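Local structure of AT27789p (Drosophila melanogaster, 5UZM) at residues A[54-59]-A[88-93]. The protein probably binds RNA, including mRNA, as the fly counterpart of hnRNP F/H, this chain being its second quasi-RNA recognition motif (qRRM2). Residues are numbered along the deposited sequence; the frame is centred on the assembly and turned at random. Where two conformers were deposited one is given.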
ATOM      1  N   GLU A  54      -1.890   0.245   8.500  1.00 17.10           N
ATOM      2  CA  GLU A  54      -2.103  -0.514   7.282  1.00 15.72           C
ATOM      3  C   GLU A  54      -2.463   0.425   6.136  1.00 17.07           C
ATOM      4  O   GLU A  54      -2.951   1.540   6.347  1.00 16.53           O
ATOM      5  CB  GLU A  54      -3.195  -1.556   7.467  1.00 19.72           C
ATOM      6  CG  GLU A  54      -2.879  -2.576   8.589  1.00 28.00           C
ATOM      7  CD  GLU A  54      -4.074  -3.478   8.950  1.00 41.04           C
ATOM      8  OE1 GLU A  54      -3.896  -4.720   8.951  1.00 43.49           O
ATOM      9  OE2 GLU A  54      -5.187  -2.942   9.233  1.00 49.10           O
ATOM     10  N   ALA A  55      -2.222  -0.037   4.910  1.00 13.43           N
ATOM     11  CA  ALA A  55      -2.594   0.745   3.735  1.00 13.14           C
ATOM     12  C   ALA A  55      -2.845  -0.215   2.594  1.00 15.42           C
ATOM     13  O   ALA A  55      -2.413  -1.356   2.642  1.00 15.70           O
ATOM     14  CB  ALA A  55      -1.513   1.746   3.333  1.00 15.03           C
ATOM     15  N   PHE A  56      -3.507   0.269   1.542  1.00 13.26           N
ATOM     16  CA  PHE A  56      -3.656  -0.494   0.306  1.00 11.87           C
ATOM     17  C   PHE A  56      -3.046   0.329  -0.813  1.00 17.21           C
ATOM     18  O   PHE A  56      -3.155   1.556  -0.792  1.00 13.98           O
ATOM     19  CB  PHE A  56      -5.110  -0.777  -0.030  1.00 15.12           C
ATOM     20  CG  PHE A  56      -5.736  -1.795   0.856  1.00 15.04           C
ATOM     21  CD1 PHE A  56      -6.264  -1.414   2.062  1.00 17.35           C
ATOM     22  CD2 PHE A  56      -5.762  -3.128   0.497  1.00 16.25           C
ATOM     23  CE1 PHE A  56      -6.847  -2.354   2.912  1.00 18.24           C
ATOM     24  CE2 PHE A  56      -6.326  -4.063   1.350  1.00 17.19           C
ATOM     25  CZ  PHE A  56      -6.876  -3.677   2.533  1.00 17.18           C
ATOM     26  N   VAL A  57      -2.377  -0.323  -1.755  1.00 12.94           N
ATOM     27  CA  VAL A  57      -1.781   0.357  -2.904  1.00 11.87           C
ATOM     28  C   VAL A  57      -2.203  -0.398  -4.158  1.00 14.72           C
ATOM     29  O   VAL A  57      -2.091  -1.627  -4.213  1.00 15.10           O
ATOM     30  CB  VAL A  57      -0.240   0.442  -2.782  1.00 14.17           C
ATOM     31  CG1 VAL A  57       0.374   1.105  -4.027  1.00 16.97           C
ATOM     32  CG2 VAL A  57       0.141   1.204  -1.482  1.00 14.64           C
ATOM     33  N   GLN A  58      -2.690   0.344  -5.145  1.00 13.79           N
ATOM     34  CA  GLN A  58      -3.167  -0.180  -6.421  0.51 15.44           C
ATOM     35  C   GLN A  58      -2.163   0.166  -7.505  1.00 15.49           C
ATOM     36  O   GLN A  58      -1.839   1.341  -7.660  1.00 18.23           O
ATOM     37  CB  GLN A  58      -4.494   0.461  -6.806  0.51 20.32           C
ATOM     38  CG  GLN A  58      -5.597   0.213  -5.877  0.51 15.62           C
ATOM     39  CD  GLN A  58      -6.939   0.526  -6.505  0.51 38.99           C
ATOM     40  OE1 GLN A  58      -7.808   1.138  -5.883  0.51 34.28           O
ATOM     41  NE2 GLN A  58      -7.111   0.110  -7.754  0.51 22.98           N
ATOM     42  N   PHE A  59      -1.741  -0.830  -8.282  1.00 16.33           N
ATOM     43  CA  PHE A  59      -0.803  -0.650  -9.384  1.00 17.32           C
ATOM     44  C   PHE A  59      -1.499  -0.775 -10.736  1.00 23.95           C
ATOM     45  O   PHE A  59      -2.621  -1.264 -10.851  1.00 27.16           O
ATOM     46  CB  PHE A  59       0.325  -1.677  -9.292  1.00 17.66           C
ATOM     47  CG  PHE A  59       1.121  -1.569  -8.020  1.00 16.20           C
ATOM     48  CD1 PHE A  59       2.150  -0.631  -7.919  1.00 15.79           C
ATOM     49  CD2 PHE A  59       0.834  -2.365  -6.929  1.00 16.46           C
ATOM     50  CE1 PHE A  59       2.866  -0.504  -6.732  1.00 16.19           C
ATOM     51  CE2 PHE A  59       1.566  -2.247  -5.723  1.00 18.42           C
ATOM     52  CZ  PHE A  59       2.570  -1.298  -5.632  1.00 19.69           C
ATOM     53  N   ILE A  88      -9.076  -5.667  -5.154  1.00 22.47           N
ATOM     54  CA  ILE A  88      -9.863  -4.446  -5.141  1.00 20.13           C
ATOM     55  C   ILE A  88     -10.982  -4.547  -4.112  1.00 23.11           C
ATOM     56  O   ILE A  88     -11.243  -3.596  -3.372  1.00 29.79           O
ATOM     57  CB  ILE A  88     -10.431  -4.163  -6.547  1.00 34.72           C
ATOM     58  CG1 ILE A  88      -9.304  -4.043  -7.572  1.00 45.68           C
ATOM     59  CG2 ILE A  88     -11.281  -2.907  -6.537  1.00 40.13           C
ATOM     60  CD1 ILE A  88      -8.666  -2.707  -7.619  1.00 40.77           C
ATOM     61  N   ALA A  89     -11.658  -5.705  -4.048  1.00 24.66           N
ATOM     62  CA  ALA A  89     -12.762  -5.855  -3.095  1.00 32.88           C
ATOM     63  C   ALA A  89     -12.278  -5.702  -1.655  1.00 24.22           C
ATOM     64  O   ALA A  89     -12.956  -5.088  -0.830  1.00 30.50           O
ATOM     65  CB  ALA A  89     -13.457  -7.205  -3.285  1.00 32.04           C
ATOM     66  N   GLU A  90     -11.101  -6.248  -1.331  1.00 23.67           N
ATOM     67  CA  GLU A  90     -10.589  -6.071   0.025  1.00 19.80           C
ATOM     68  C   GLU A  90     -10.246  -4.610   0.283  1.00 26.44           C
ATOM     69  O   GLU A  90     -10.524  -4.078   1.367  1.00 21.25           O
ATOM     70  CB  GLU A  90      -9.376  -6.976   0.257  1.00 20.43           C
ATOM     71  CG  GLU A  90      -8.897  -6.926   1.720  1.00 24.64           C
ATOM     72  CD  GLU A  90      -7.616  -7.739   2.002  1.00 30.96           C
ATOM     73  OE1 GLU A  90      -7.396  -8.125   3.176  1.00 35.33           O
ATOM     74  OE2 GLU A  90      -6.818  -7.984   1.079  1.00 34.44           O
ATOM     75  N   MET A  91      -9.647  -3.938  -0.704  1.00 24.50           N
ATOM     76  CA  MET A  91      -9.352  -2.515  -0.549  1.00 20.55           C
ATOM     77  C   MET A  91     -10.631  -1.709  -0.337  1.00 24.66           C
ATOM     78  O   MET A  91     -10.697  -0.847   0.553  1.00 26.22           O
ATOM     79  CB  MET A  91      -8.588  -2.016  -1.782  1.00 22.72           C
ATOM     80  CG  MET A  91      -8.283  -0.513  -1.789  1.00 18.65           C
ATOM     81  SD  MET A  91      -7.190  -0.191  -3.185  1.00 31.95           S
ATOM     82  CE  MET A  91      -6.414   1.354  -2.657  1.00 35.40           C
ATOM     83  N   LYS A  92     -11.654  -1.957  -1.162  1.00 30.14           N
ATOM     84  CA  LYS A  92     -12.887  -1.180  -1.034  1.00 27.06           C
ATOM     85  C   LYS A  92     -13.581  -1.443   0.299  1.00 28.73           C
ATOM     86  O   LYS A  92     -14.142  -0.520   0.900  1.00 36.88           O
ATOM     87  CB  LYS A  92     -13.834  -1.479  -2.199  1.00 31.87           C
ATOM     88  CG  LYS A  92     -13.348  -0.925  -3.519  1.00 36.15           C
ATOM     89  CD  LYS A  92     -13.967   0.432  -3.810  1.00 60.94           C
ATOM     90  CE  LYS A  92     -13.593   0.911  -5.203  1.00 56.36           C
ATOM     91  NZ  LYS A  92     -13.623  -0.216  -6.169  1.00 63.86           N
ATOM     92  N   ARG A  93     -13.575  -2.690   0.767  1.00 26.01           N
ATOM     93  CA  ARG A  93     -14.232  -2.995   2.039  1.00 28.91           C
ATOM     94  C   ARG A  93     -13.616  -2.207   3.184  1.00 41.17           C
ATOM     95  O   ARG A  93     -14.322  -1.552   3.959  1.00 41.13           O
ATOM     96  CB  ARG A  93     -14.164  -4.492   2.326  1.00 45.19           C
ATOM     97  CG  ARG A  93     -15.387  -5.250   1.860  1.00 52.01           C
ATOM     98  CD  ARG A  93     -15.480  -6.595   2.551  1.00 50.71           C
ATOM     99  NE  ARG A  93     -14.192  -7.280   2.601  1.00 49.56           N
ATOM    100  CZ  ARG A  93     -13.630  -7.875   1.554  1.00 47.25           C
ATOM    101  NH1 ARG A  93     -14.234  -7.855   0.374  1.00 54.64           N
ATOM    102  NH2 ARG A  93     -12.461  -8.484   1.679  1.00 39.81           N
TER
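Met91 holds its CG anti to the backbone N (chi1 177°) and stays extended to the methyl, which carries the thioether from the helix to the strand. Phe56 turns its CG anti to its own carbonyl carbon, and its ring comes to lie against the helix backbone. The phenyl and the thioether run antiparallel alongside one another. Met91 CA sits over the centre of the Phe56 ring, 3.8 Å from the centroid and 11° off the normal, a CH-pi contact. At the root of the phenylalanine, Phe56 CB meets Met91 CE at 3.6 Å. Glu90 comes to the ring from its edge. Its CG lies 3.9 Å from Phe56 CE2, and its carboxylate plane is turned 66° from the ring. That carboxylate is anchored elsewhere, by a salt bridge to Lys12 and a hydrogen bond to Ser86. This is the second quasi-RNA recognition motif of Glorund. Strand 54-58 is an inner strand of its antiparallel sheet, and helix 88-94, after the last strand, packs on the sheet face that carries Phe56 and Gln58. An alanine in place of Phe56 would probably leave a gap beneath Met91 CA and deprive Glu90 CG of its aromatic neighbour. Further along the strand, the aliphatic part of Gln58 continues the apolar surface beside the Met91 thioether in the conformer modelled here, a less certain contact because a second conformer was deposited. Ile88 lies beside the Gln58 side chain in that same conformer. Leu42 adds a neighbouring-strand contact to Met91, while Val10 touches both Gln58 and Ile88.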